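PDB 7BFK: angiogenin-1 from Salmo salar, which probably cleaves RNA, as a secreted endonuclease of the pancreatic ribonuclease family. Local coordinates for residues N4-H9 and A106-F111; N8-Q13 and V119-T124; E29-N34 and L42-I47; F76-C81 and K101-A106. All coordinates share one frame; numbering follows the deposited sequence.

Interaction 1: residues N4-H9 and A106-F111; sequences NQQYNH and ACDGKF
The F111 ring is covered on both faces. N4 CB sits over the centre of one face, 3.4 Å from the ring centroid and only 5° off the normal, a CH-pi contact. On the opposite face K110 CG lies 3.7 Å above the plane, displaced to the rim, and Y7 CD2 meets the edge in plane, 3.6 Å from F111 CD1. The Y7 and F111 ring planes lie 50° apart. Y7 CB and N4 CB both lie 3.6 Å from F111 CD1.

An asparagine suits position 4 because it does two jobs: its CB covers the ring, while its amide oxygen serves as N-cap of helix 5-14. N4 OD1 accepts from Y7 N at 3.3 Å; a weaker bond comes from the backbone N-H of Q6. With CG anti to the backbone N (chi1 -177°), the amide folds back over these N-H groups. A serine replacing F111 would probably leave N4 CB without the ring face beneath it and open a gap beside Y7 CB and CD2. A water bonded to N4 ND2 also lies between Q6 OE1 and D108 OD2, at doubtfully short distances. Apolar ring contacts thus carry the join and tie it to the capped start of the helix, whereas the water-mediated link to D108 remains uncertain.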
loop_
_atom_site.group_PDB
_atom_site.type_symbol
_atom_site.label_atom_id
_atom_site.label_comp_id
_atom_site.label_asym_id
_atom_site.label_seq_id
_atom_site.Cartn_x
_atom_site.Cartn_y
_atom_site.Cartn_z
ATOM N N ASN A 4 -11.067 -7.893 10.563
ATOM C CA ASN A 4 -10.575 -6.553 10.942
ATOM C C ASN A 4 -10.760 -5.707 9.700
ATOM O O ASN A 4 -9.993 -5.887 8.753
ATOM C CB ASN A 4 -9.140 -6.513 11.446
ATOM C CG ASN A 4 -8.764 -5.111 11.887
ATOM O OD1 ASN A 4 -8.992 -4.145 11.160
ATOM N ND2 ASN A 4 -8.215 -4.985 13.085
ATOM N N GLN A 5 -11.747 -4.821 9.704
ATOM C CA GLN A 5 -12.106 -4.027 8.513
ATOM C C GLN A 5 -10.894 -3.194 8.046
ATOM O O GLN A 5 -10.827 -2.912 6.845
ATOM C CB GLN A 5 -13.326 -3.164 8.808
ATOM C CG GLN A 5 -13.957 -2.609 7.541
ATOM C CD GLN A 5 -14.348 -3.709 6.581
ATOM O OE1 GLN A 5 -14.144 -3.602 5.369
ATOM N NE2 GLN A 5 -14.893 -4.791 7.121
ATOM N N GLN A 6 -10.003 -2.790 8.954
ATOM C CA GLN A 6 -8.795 -1.990 8.596
ATOM C C GLN A 6 -7.822 -2.883 7.828
ATOM O O GLN A 6 -7.093 -2.371 6.953
ATOM C CB GLN A 6 -8.179 -1.327 9.823
ATOM C CG GLN A 6 -8.847 0.001 10.127
ATOM C CD GLN A 6 -8.461 0.605 11.453
ATOM O OE1 GLN A 6 -7.872 -0.047 12.324
ATOM N NE2 GLN A 6 -8.831 1.864 11.623
ATOM N N TYR A 7 -7.851 -4.179 8.094
ATOM C CA TYR A 7 -7.034 -5.168 7.337
ATOM C C TYR A 7 -7.600 -5.254 5.921
ATOM O O TYR A 7 -6.822 -5.169 4.969
ATOM C CB TYR A 7 -6.989 -6.524 8.033
ATOM C CG TYR A 7 -6.206 -7.562 7.277
ATOM C CD1 TYR A 7 -5.003 -7.240 6.671
ATOM C CD2 TYR A 7 -6.663 -8.866 7.165
ATOM C CE1 TYR A 7 -4.274 -8.178 5.967
ATOM C CE2 TYR A 7 -5.934 -9.826 6.487
ATOM C CZ TYR A 7 -4.733 -9.480 5.883
ATOM O OH TYR A 7 -4.013 -10.409 5.193
ATOM N N ASN A 8 -8.925 -5.406 5.771
ATOM C CA ASN A 8 -9.568 -5.436 4.430
ATOM C C ASN A 8 -9.233 -4.141 3.683
ATOM O O ASN A 8 -8.932 -4.191 2.477
ATOM C CB ASN A 8 -11.084 -5.640 4.498
ATOM C CG ASN A 8 -11.445 -7.043 4.928
ATOM O OD1 ASN A 8 -11.333 -7.395 6.107
ATOM N ND2 ASN A 8 -11.854 -7.858 3.968
ATOM N N HIS A 9 -9.309 -3.009 4.373
ATOM C CA HIS A 9 -8.993 -1.687 3.775
ATOM C C HIS A 9 -7.517 -1.705 3.308
ATOM O O HIS A 9 -7.237 -1.261 2.197
ATOM C CB HIS A 9 -9.287 -0.574 4.776
ATOM C CG HIS A 9 -9.533 0.747 4.124
ATOM N ND1 HIS A 9 -9.048 1.049 2.860
ATOM C CD2 HIS A 9 -10.151 1.860 4.568
ATOM C CE1 HIS A 9 -9.389 2.280 2.541
ATOM N NE2 HIS A 9 -10.061 2.807 3.578
ATOM N N ALA A 106 2.089 -0.809 9.405
ATOM C CA ALA A 106 1.552 -0.753 10.764
ATOM C C ALA A 106 0.840 -2.076 11.004
ATOM O O ALA A 106 0.178 -2.592 10.061
ATOM C CB ALA A 106 0.630 0.443 10.913
ATOM N N CYS A 107 1.045 -2.660 12.171
ATOM C CA CYS A 107 0.362 -3.893 12.617
ATOM C C CYS A 107 -0.518 -3.563 13.820
ATOM O O CYS A 107 -0.039 -2.868 14.721
ATOM C CB CYS A 107 1.354 -4.982 13.014
ATOM S SG CYS A 107 2.301 -5.658 11.621
ATOM N N ASP A 108 -1.769 -4.013 13.786
ATOM C CA ASP A 108 -2.717 -3.966 14.923
ATOM C C ASP A 108 -2.887 -5.419 15.332
ATOM O O ASP A 108 -3.690 -6.141 14.687
ATOM C CB ASP A 108 -4.031 -3.285 14.547
ATOM C CG ASP A 108 -4.877 -2.934 15.763
ATOM O OD1 ASP A 108 -4.626 -3.504 16.837
ATOM O OD2 ASP A 108 -5.751 -2.079 15.629
ATOM N N GLY A 109 -2.104 -5.867 16.300
ATOM C CA GLY A 109 -2.070 -7.293 16.647
ATOM C C GLY A 109 -1.581 -8.061 15.438
ATOM O O GLY A 109 -0.537 -7.662 14.890
ATOM N N LYS A 110 -2.351 -9.048 14.967
ATOM C CA LYS A 110 -1.970 -9.928 13.832
ATOM C C LYS A 110 -2.339 -9.295 12.481
ATOM O O LYS A 110 -2.091 -9.975 11.465
ATOM C CB LYS A 110 -2.685 -11.280 13.926
ATOM C CG LYS A 110 -4.180 -11.247 13.611
ATOM C CD LYS A 110 -4.824 -12.621 13.428
ATOM C CE LYS A 110 -5.269 -13.265 14.721
ATOM N NZ LYS A 110 -6.479 -12.607 15.270
ATOM N N PHE A 111 -2.873 -8.064 12.468
ATOM C CA PHE A 111 -3.446 -7.406 11.258
ATOM C C PHE A 111 -2.672 -6.184 10.772
ATOM O O PHE A 111 -2.566 -5.171 11.457
ATOM C CB PHE A 111 -4.872 -6.902 11.518
ATOM C CG PHE A 111 -5.890 -7.972 11.804
ATOM C CD1 PHE A 111 -6.406 -8.754 10.781
ATOM C CD2 PHE A 111 -6.366 -8.175 13.096
ATOM C CE1 PHE A 111 -7.353 -9.734 11.041
ATOM C CE2 PHE A 111 -7.317 -9.150 13.353
ATOM C CZ PHE A 111 -7.806 -9.932 12.327
HETATM O O HOH W 1 -7.523 -1.926 14.010
#

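Interaction 2: residues N8-Q13 and V119-T124; sequences NHFLKQ and VDIGIT
F10 reaches with CE2 and CZ of its ring to the branch methyl of I121: CE2 lies 3.7 Å from I121 CG2, and CZ is slightly farther at 4.0 Å from the same methyl. This is the inner side of helix 5-14 in the ribonuclease A fold, where the N-terminal helix lies across a V-shaped sheet and the end of the chain passes beneath it. The two side chains cross at about a right angle. The phenyl leaves the helix with CG anti to the backbone N (chi1 177°), which carries its far end over to the other segment although the bond to CB does not point there. A flat, long residue suits this place because the backbones stay wide apart, F10 and I121 having their CA atoms 9.6 Å from each other. A beta-branched isoleucine suits the other side: CG2 meets the ring, and CD1 packs on I47 of strand 43-47.

Q13, buried beside this pair, comes no nearer than 4.1 Å from its OE1 to V119 O; both are acceptors and no bond joins them, but K41 NZ donates to V119 O. H14, K41 and H114 lie close by and probably correspond to the active-site histidines and lysine of the family, so the passage of 119-121 here is consistent with the auto-inhibition reported for this enzyme. D120 OD2 is engaged by K43 NZ in a salt bridge and by T45 OG1, while D120 OD1 takes a weak bond from I121 N at 2.9 Å.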
loop_
_atom_site.group_PDB
_atom_site.type_symbol
_atom_site.label_atom_id
_atom_site.label_comp_id
_atom_site.label_asym_id
_atom_site.label_seq_id
_atom_site.Cartn_x
_atom_site.Cartn_y
_atom_site.Cartn_z
ATOM N N ASN A 8 -8.925 -5.406 5.771
ATOM C CA ASN A 8 -9.568 -5.436 4.430
ATOM C C ASN A 8 -9.233 -4.141 3.683
ATOM O O ASN A 8 -8.932 -4.191 2.477
ATOM C CB ASN A 8 -11.084 -5.640 4.498
ATOM C CG ASN A 8 -11.445 -7.043 4.928
ATOM O OD1 ASN A 8 -11.333 -7.395 6.107
ATOM N ND2 ASN A 8 -11.854 -7.858 3.968
ATOM N N HIS A 9 -9.309 -3.009 4.373
ATOM C CA HIS A 9 -8.993 -1.687 3.775
ATOM C C HIS A 9 -7.517 -1.705 3.308
ATOM O O HIS A 9 -7.237 -1.261 2.197
ATOM C CB HIS A 9 -9.287 -0.574 4.776
ATOM C CG HIS A 9 -9.533 0.747 4.124
ATOM N ND1 HIS A 9 -9.048 1.049 2.860
ATOM C CD2 HIS A 9 -10.151 1.860 4.568
ATOM C CE1 HIS A 9 -9.389 2.280 2.541
ATOM N NE2 HIS A 9 -10.061 2.807 3.578
ATOM N N PHE A 10 -6.623 -2.217 4.136
ATOM C CA PHE A 10 -5.165 -2.309 3.829
ATOM C C PHE A 10 -4.960 -3.135 2.561
ATOM O O PHE A 10 -4.272 -2.674 1.646
ATOM C CB PHE A 10 -4.403 -2.894 5.009
ATOM C CG PHE A 10 -2.933 -3.076 4.732
ATOM C CD1 PHE A 10 -2.472 -4.179 4.035
ATOM C CD2 PHE A 10 -2.016 -2.116 5.138
ATOM C CE1 PHE A 10 -1.121 -4.319 3.746
ATOM C CE2 PHE A 10 -0.661 -2.267 4.859
ATOM C CZ PHE A 10 -0.222 -3.362 4.171
ATOM N N LEU A 11 -5.581 -4.322 2.485
ATOM C CA LEU A 11 -5.448 -5.198 1.300
ATOM C C LEU A 11 -5.935 -4.462 0.055
ATOM O O LEU A 11 -5.228 -4.515 -0.964
ATOM C CB LEU A 11 -6.239 -6.482 1.534
ATOM C CG LEU A 11 -5.726 -7.370 2.652
ATOM C CD1 LEU A 11 -6.618 -8.604 2.787
ATOM C CD2 LEU A 11 -4.274 -7.792 2.389
ATOM N N LYS A 12 -7.096 -3.807 0.117
ATOM C CA LYS A 12 -7.681 -3.081 -1.041
ATOM C C LYS A 12 -6.723 -1.970 -1.491
ATOM O O LYS A 12 -6.500 -1.825 -2.675
ATOM C CB LYS A 12 -9.030 -2.446 -0.685
ATOM C CG LYS A 12 -10.221 -3.394 -0.564
ATOM C CD LYS A 12 -11.430 -2.691 0.079
ATOM C CE LYS A 12 -12.526 -3.613 0.575
ATOM N NZ LYS A 12 -13.480 -3.982 -0.497
ATOM N N GLN A 13 -6.164 -1.222 -0.548
ATOM C CA GLN A 13 -5.253 -0.088 -0.851
ATOM C C GLN A 13 -3.835 -0.545 -1.267
ATOM O O GLN A 13 -3.246 0.149 -2.104
ATOM C CB GLN A 13 -5.134 0.776 0.392
ATOM C CG GLN A 13 -4.314 2.027 0.187
ATOM C CD GLN A 13 -4.697 3.057 1.216
ATOM O OE1 GLN A 13 -3.918 3.414 2.089
ATOM N NE2 GLN A 13 -5.945 3.487 1.148
ATOM N N VAL A 119 -1.767 8.225 3.907
ATOM C CA VAL A 119 -0.300 7.998 3.779
ATOM C C VAL A 119 -0.114 6.717 2.957
ATOM O O VAL A 119 -1.035 6.320 2.222
ATOM C CB VAL A 119 0.454 7.983 5.128
ATOM C CG1 VAL A 119 1.967 7.812 4.943
ATOM C CG2 VAL A 119 0.189 9.250 5.933
ATOM N N ASP A 120 1.029 6.086 3.079
ATOM C CA ASP A 120 1.381 4.942 2.223
ATOM C C ASP A 120 2.263 4.010 3.051
ATOM O O ASP A 120 2.776 4.422 4.108
ATOM C CB ASP A 120 2.081 5.497 0.974
ATOM C CG ASP A 120 2.364 4.518 -0.133
ATOM O OD1 ASP A 120 1.721 3.442 -0.134
ATOM O OD2 ASP A 120 3.247 4.844 -1.001
ATOM N N ILE A 121 2.466 2.801 2.578
ATOM C CA ILE A 121 3.416 1.889 3.244
ATOM C C ILE A 121 4.810 2.417 2.922
ATOM O O ILE A 121 4.936 3.239 1.992
ATOM C CB ILE A 121 3.201 0.446 2.782
ATOM C CG1 ILE A 121 3.400 0.317 1.281
ATOM C CG2 ILE A 121 1.807 -0.037 3.201
ATOM C CD1 ILE A 121 3.553 -1.107 0.834
ATOM N N GLY A 122 5.795 1.966 3.675
ATOM C CA GLY A 122 7.198 2.349 3.478
ATOM C C GLY A 122 7.936 1.267 2.740
ATOM O O GLY A 122 7.409 0.129 2.633
ATOM N N ILE A 123 9.110 1.613 2.222
ATOM C CA ILE A 123 10.018 0.679 1.522
ATOM C C ILE A 123 11.419 0.968 2.032
ATOM O O ILE A 123 11.720 2.168 2.380
ATOM C CB ILE A 123 9.931 0.804 -0.013
ATOM C CG1 ILE A 123 10.191 2.233 -0.492
ATOM C CG2 ILE A 123 8.614 0.272 -0.521
ATOM C CD1 ILE A 123 10.297 2.355 -2.017
ATOM N N THR A 124 12.242 -0.066 2.107
ATOM C CA THR A 124 13.644 0.065 2.544
ATOM C C THR A 124 14.487 -1.109 2.034
ATOM O O THR A 124 13.916 -2.207 1.812
ATOM C CB THR A 124 13.717 0.178 4.064
ATOM O OG1 THR A 124 15.103 0.322 4.386
ATOM C CG2 THR A 124 13.109 -1.009 4.774
#

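Interaction 3: residues E29-N34 and L42-I47; sequences EILNLN and LKNTFI
Residues 29-32 of helix 24-32 stand well off strand 43-47: at the closest point the CA atoms of L31 and N44 are 9.0 Å apart, and no hydrogen bond joins the two segments. Side chains must bridge the distance, and L31 does so with a single methyl. Its CD1 lies 3.5 Å from both CG and ND2 of N44, with OD1 and CB only slightly farther, so the methyl sits over one face of the amide, near its middle. The leucine and asparagine cross at about a right angle. L31 CD1 also comes within 4.3 Å of F46 CZ, and N44 ND2 rests 3.3 Å above the F46 ring, displaced to its rim.

With CG of N44 anti to the backbone N (chi1 -162°), the torsion turns one amide face to L31 and points ND2 over the F46 ring. An asparagine can be buried among such apolar neighbours because both ends are used: ND2 donates to Q13 O, the main chain of helix 5-14, and OD1 accepts from K41 NZ. Leucine on the helix supplies an apolar side chain over the amide face. The arrangement belongs to the ribonuclease A fold, where this helix flanks one arm of the V-shaped sheet, beside the lysine, K41, that is probably part of the active site.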
loop_
_atom_site.group_PDB
_atom_site.type_symbol
_atom_site.label_atom_id
_atom_site.label_comp_id
_atom_site.label_asym_id
_atom_site.label_seq_id
_atom_site.Cartn_x
_atom_site.Cartn_y
_atom_site.Cartn_z
ATOM N N GLU A 29 -7.178 5.896 -9.820
ATOM C CA GLU A 29 -8.536 6.462 -10.019
ATOM C C GLU A 29 -9.447 5.859 -8.940
ATOM O O GLU A 29 -10.156 6.626 -8.241
ATOM C CB GLU A 29 -9.051 6.174 -11.428
ATOM C CG GLU A 29 -10.210 7.059 -11.829
ATOM C CD GLU A 29 -10.831 6.724 -13.174
ATOM O OE1 GLU A 29 -11.432 7.631 -13.781
ATOM O OE2 GLU A 29 -10.723 5.557 -13.600
ATOM N N ILE A 30 -9.379 4.541 -8.774
ATOM C CA ILE A 30 -10.165 3.770 -7.763
ATOM C C ILE A 30 -9.948 4.374 -6.369
ATOM O O ILE A 30 -10.939 4.628 -5.688
ATOM C CB ILE A 30 -9.796 2.274 -7.793
ATOM C CG1 ILE A 30 -10.070 1.638 -9.162
ATOM C CG2 ILE A 30 -10.497 1.530 -6.674
ATOM C CD1 ILE A 30 -11.432 1.956 -9.734
ATOM N N LEU A 31 -8.691 4.554 -5.942
ATOM C CA LEU A 31 -8.356 5.166 -4.629
ATOM C C LEU A 31 -8.830 6.627 -4.582
ATOM O O LEU A 31 -9.389 7.030 -3.558
ATOM C CB LEU A 31 -6.841 5.109 -4.393
ATOM C CG LEU A 31 -6.237 3.732 -4.134
ATOM C CD1 LEU A 31 -4.731 3.855 -3.932
ATOM C CD2 LEU A 31 -6.883 3.048 -2.925
ATOM N N ASN A 32 -8.589 7.403 -5.635
ATOM C CA ASN A 32 -8.871 8.868 -5.639
ATOM C C ASN A 32 -10.381 9.132 -5.546
ATOM O O ASN A 32 -10.764 10.100 -4.839
ATOM C CB ASN A 32 -8.220 9.552 -6.838
ATOM C CG ASN A 32 -6.710 9.592 -6.709
ATOM O OD1 ASN A 32 -6.190 9.505 -5.607
ATOM N ND2 ASN A 32 -6.011 9.741 -7.816
ATOM N N LEU A 33 -11.201 8.308 -6.203
ATOM C CA LEU A 33 -12.687 8.468 -6.225
ATOM C C LEU A 33 -13.274 8.344 -4.815
ATOM O O LEU A 33 -14.406 8.803 -4.629
ATOM C CB LEU A 33 -13.297 7.424 -7.163
ATOM C CG LEU A 33 -13.045 7.653 -8.651
ATOM C CD1 LEU A 33 -13.363 6.406 -9.457
ATOM C CD2 LEU A 33 -13.845 8.847 -9.158
ATOM N N ASN A 34 -12.555 7.738 -3.862
ATOM C CA ASN A 34 -13.059 7.552 -2.471
ATOM C C ASN A 34 -12.466 8.596 -1.521
ATOM O O ASN A 34 -12.880 8.603 -0.344
ATOM C CB ASN A 34 -12.834 6.133 -1.940
ATOM C CG ASN A 34 -13.966 5.189 -2.297
ATOM O OD1 ASN A 34 -14.305 5.021 -3.470
ATOM N ND2 ASN A 34 -14.558 4.567 -1.290
ATOM N N LEU A 42 -0.728 11.581 -3.716
ATOM C CA LEU A 42 0.605 11.916 -4.308
ATOM C C LEU A 42 1.419 10.653 -4.573
ATOM O O LEU A 42 2.336 10.723 -5.404
ATOM C CB LEU A 42 1.352 12.894 -3.397
ATOM C CG LEU A 42 0.692 14.272 -3.297
ATOM C CD1 LEU A 42 1.357 15.152 -2.271
ATOM C CD2 LEU A 42 0.655 14.952 -4.663
ATOM N N LYS A 43 1.132 9.563 -3.859
ATOM C CA LYS A 43 1.836 8.286 -4.054
ATOM C C LYS A 43 1.028 7.152 -3.445
ATOM O O LYS A 43 0.321 7.380 -2.438
ATOM C CB LYS A 43 3.211 8.340 -3.381
ATOM C CG LYS A 43 4.084 7.120 -3.575
ATOM C CD LYS A 43 5.519 7.352 -3.100
ATOM C CE LYS A 43 5.598 7.745 -1.640
ATOM N NZ LYS A 43 5.413 6.575 -0.750
ATOM N N ASN A 44 1.131 5.977 -4.041
ATOM C CA ASN A 44 0.587 4.746 -3.440
ATOM C C ASN A 44 1.465 3.589 -3.874
ATOM O O ASN A 44 1.800 3.523 -5.045
ATOM C CB ASN A 44 -0.871 4.491 -3.771
ATOM C CG ASN A 44 -1.471 3.500 -2.801
ATOM O OD1 ASN A 44 -1.800 3.878 -1.687
ATOM N ND2 ASN A 44 -1.651 2.260 -3.244
ATOM N N THR A 45 1.828 2.740 -2.923
ATOM C CA THR A 45 2.664 1.541 -3.131
ATOM C C THR A 45 1.783 0.281 -3.012
ATOM O O THR A 45 1.079 0.117 -1.976
ATOM C CB THR A 45 3.845 1.542 -2.158
ATOM O OG1 THR A 45 4.485 2.826 -2.204
ATOM C CG2 THR A 45 4.827 0.436 -2.438
ATOM N N PHE A 46 1.873 -0.575 -4.013
ATOM C CA PHE A 46 1.176 -1.880 -4.119
ATOM C C PHE A 46 2.186 -3.012 -3.932
ATOM O O PHE A 46 3.259 -2.967 -4.536
ATOM C CB PHE A 46 0.474 -1.994 -5.475
ATOM C CG PHE A 46 -0.556 -0.925 -5.733
ATOM C CD1 PHE A 46 -0.190 0.277 -6.317
ATOM C CD2 PHE A 46 -1.889 -1.118 -5.390
ATOM C CE1 PHE A 46 -1.135 1.264 -6.556
ATOM C CE2 PHE A 46 -2.831 -0.124 -5.616
ATOM C CZ PHE A 46 -2.448 1.067 -6.194
ATOM N N ILE A 47 1.846 -3.981 -3.081
ATOM C CA ILE A 47 2.665 -5.197 -2.821
ATOM C C ILE A 47 2.146 -6.329 -3.716
ATOM O O ILE A 47 0.942 -6.614 -3.684
ATOM C CB ILE A 47 2.621 -5.594 -1.342
ATOM C CG1 ILE A 47 2.978 -4.426 -0.420
ATOM C CG2 ILE A 47 3.526 -6.787 -1.096
ATOM C CD1 ILE A 47 2.596 -4.671 1.004
#

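Interaction 4: residues F76-C81 and K101-A106; sequences FSVVIC and KKVIIA
V103 stands between two partners and turns a different methyl to each. Its CG2 lies 4.0 Å from F76 CD1, and these side chains cross at about a right angle. Its CG1 meets V78 CG1 at 4.0 Å, and here the two valines slide past each other in opposite directions. V103 keeps CG1 anti to the carbonyl carbon (chi1 -64°), which spreads the methyls so that each has its own neighbour. Beta-branched valines suit such strands, being compact and apolar close to the backbone, while the flat ring of F76 lays its CD1-CE1 side beside V103 CG2.

The backbones meet at one point. F76 and K101 form an antiparallel hydrogen-bonded pair: F76 N donates to K101 O at 2.8 Å, nearly straight at 173°, although the donor sits well out of the carbonyl plane. The return bond from K101 N to F76 O is 2.9 Å and in plane. From this pair the segments run off at 75° to each other, so V78 and V103 face across the angle of the sheet. K101 shares the face of F76, but its long chain leads away to I123, as a lysine can.

Strand 76-85 continues the hairpin by pairing with A99 and S97, and on its other side it pairs with strand 43-47, whose I47 packs on F76; strand 122-124 borders strand 93-108 at I104 and K102.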
loop_
_atom_site.group_PDB
_atom_site.type_symbol
_atom_site.label_atom_id
_atom_site.label_comp_id
_atom_site.label_asym_id
_atom_site.label_seq_id
_atom_site.Cartn_x
_atom_site.Cartn_y
_atom_site.Cartn_z
ATOM N N PHE A 76 9.717 -7.762 -1.006
ATOM C CA PHE A 76 8.525 -7.974 -1.845
ATOM C C PHE A 76 8.714 -7.247 -3.180
ATOM O O PHE A 76 9.456 -6.238 -3.227
ATOM C CB PHE A 76 7.267 -7.420 -1.147
ATOM C CG PHE A 76 6.767 -8.232 0.012
ATOM C CD1 PHE A 76 7.296 -8.064 1.281
ATOM C CD2 PHE A 76 5.786 -9.200 -0.169
ATOM C CE1 PHE A 76 6.834 -8.827 2.341
ATOM C CE2 PHE A 76 5.328 -9.960 0.901
ATOM C CZ PHE A 76 5.858 -9.774 2.148
ATOM N N SER A 77 8.122 -7.768 -4.255
ATOM C CA SER A 77 7.962 -7.017 -5.514
ATOM C C SER A 77 6.904 -5.962 -5.239
ATOM O O SER A 77 5.846 -6.332 -4.696
ATOM C CB SER A 77 7.545 -7.859 -6.687
ATOM O OG SER A 77 8.627 -8.609 -7.161
ATOM N N VAL A 78 7.189 -4.713 -5.572
ATOM C CA VAL A 78 6.218 -3.610 -5.367
ATOM C C VAL A 78 6.113 -2.810 -6.655
ATOM O O VAL A 78 7.039 -2.846 -7.494
ATOM C CB VAL A 78 6.600 -2.710 -4.170
ATOM C CG1 VAL A 78 6.652 -3.493 -2.868
ATOM C CG2 VAL A 78 7.910 -1.978 -4.403
ATOM N N VAL A 79 4.984 -2.145 -6.798
ATOM C CA VAL A 79 4.715 -1.144 -7.852
ATOM C C VAL A 79 4.385 0.144 -7.107
ATOM O O VAL A 79 3.498 0.106 -6.233
ATOM C CB VAL A 79 3.586 -1.565 -8.808
ATOM C CG1 VAL A 79 3.115 -0.382 -9.638
ATOM C CG2 VAL A 79 4.014 -2.734 -9.706
ATOM N N ILE A 80 5.087 1.223 -7.437
ATOM C CA ILE A 80 4.891 2.572 -6.857
ATOM C C ILE A 80 4.276 3.458 -7.937
ATOM O O ILE A 80 4.886 3.594 -9.042
ATOM C CB ILE A 80 6.223 3.133 -6.319
ATOM C CG1 ILE A 80 6.864 2.162 -5.322
ATOM C CG2 ILE A 80 6.032 4.520 -5.702
ATOM C CD1 ILE A 80 8.343 2.305 -5.208
ATOM N N CYS A 81 3.098 3.993 -7.647
ATOM C CA CYS A 81 2.390 4.985 -8.488
ATOM C C CYS A 81 2.638 6.364 -7.877
ATOM O O CYS A 81 2.209 6.613 -6.719
ATOM C CB CYS A 81 0.913 4.642 -8.605
ATOM S SG CYS A 81 0.645 2.992 -9.298
ATOM N N LYS A 101 11.693 -4.530 -2.501
ATOM C CA LYS A 101 12.063 -3.881 -1.218
ATOM C C LYS A 101 11.354 -4.519 -0.036
ATOM O O LYS A 101 10.275 -5.119 -0.209
ATOM C CB LYS A 101 11.744 -2.380 -1.311
ATOM C CG LYS A 101 12.707 -1.629 -2.222
ATOM C CD LYS A 101 12.917 -0.192 -1.914
ATOM C CE LYS A 101 14.055 0.406 -2.718
ATOM N NZ LYS A 101 15.369 -0.101 -2.263
ATOM N N LYS A 102 11.989 -4.447 1.125
ATOM C CA LYS A 102 11.323 -4.782 2.393
ATOM C C LYS A 102 10.278 -3.682 2.555
ATOM O O LYS A 102 10.567 -2.526 2.139
ATOM C CB LYS A 102 12.320 -4.859 3.546
ATOM C CG LYS A 102 13.407 -5.907 3.337
ATOM C CD LYS A 102 14.271 -6.148 4.541
ATOM C CE LYS A 102 15.535 -6.906 4.212
ATOM N NZ LYS A 102 15.284 -7.935 3.182
ATOM N N VAL A 103 9.107 -4.020 3.065
ATOM C CA VAL A 103 8.018 -3.024 3.240
ATOM C C VAL A 103 7.889 -2.700 4.729
ATOM O O VAL A 103 8.259 -3.553 5.584
ATOM C CB VAL A 103 6.707 -3.528 2.636
ATOM C CG1 VAL A 103 6.834 -3.688 1.133
ATOM C CG2 VAL A 103 6.262 -4.827 3.295
ATOM N N ILE A 104 7.471 -1.482 5.028
ATOM C CA ILE A 104 7.237 -1.025 6.413
ATOM C C ILE A 104 5.759 -0.710 6.542
ATOM O O ILE A 104 5.279 0.172 5.837
ATOM C CB ILE A 104 8.134 0.153 6.773
ATOM C CG1 ILE A 104 9.598 -0.133 6.430
ATOM C CG2 ILE A 104 7.926 0.480 8.242
ATOM C CD1 ILE A 104 10.471 1.102 6.351
ATOM N N ILE A 105 5.077 -1.434 7.412
ATOM C CA ILE A 105 3.612 -1.310 7.609
ATOM C C ILE A 105 3.328 -1.138 9.097
ATOM O O ILE A 105 4.241 -1.293 9.901
ATOM C CB ILE A 105 2.904 -2.555 7.060
ATOM C CG1 ILE A 105 3.200 -3.789 7.920
ATOM C CG2 ILE A 105 3.266 -2.775 5.605
ATOM C CD1 ILE A 105 2.416 -5.008 7.529
ATOM N N ALA A 106 2.089 -0.809 9.405
ATOM C CA ALA A 106 1.552 -0.753 10.764
ATOM C C ALA A 106 0.840 -2.076 11.004
ATOM O O ALA A 106 0.178 -2.592 10.061
ATOM C CB ALA A 106 0.630 0.443 10.913
#

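All four contacts draw on one curled antiparallel sheet. Interactions 1 and 2 start from successive turns of helix 5-14, about 11 Å apart between centres; the first meets the turn after strand 93-108 and F111, where strand 111-113 begins, the second the segment leading into strand 122-124. Interaction 4, at the bend of the sheet, is about 8 Å from interaction 2, between centres. Interaction 3 brings in helix 24-32; it touches interaction 4 through paired strands 43-47 and 76-85, and interaction 2 where D120 meets K43 and T45. Along the chain, 3 closes before 4 opens, both within the span that 1 and 2 bridge. Segments near the chain's two ends thus pack together near its centre in interaction 2, by the probable active-site cleft.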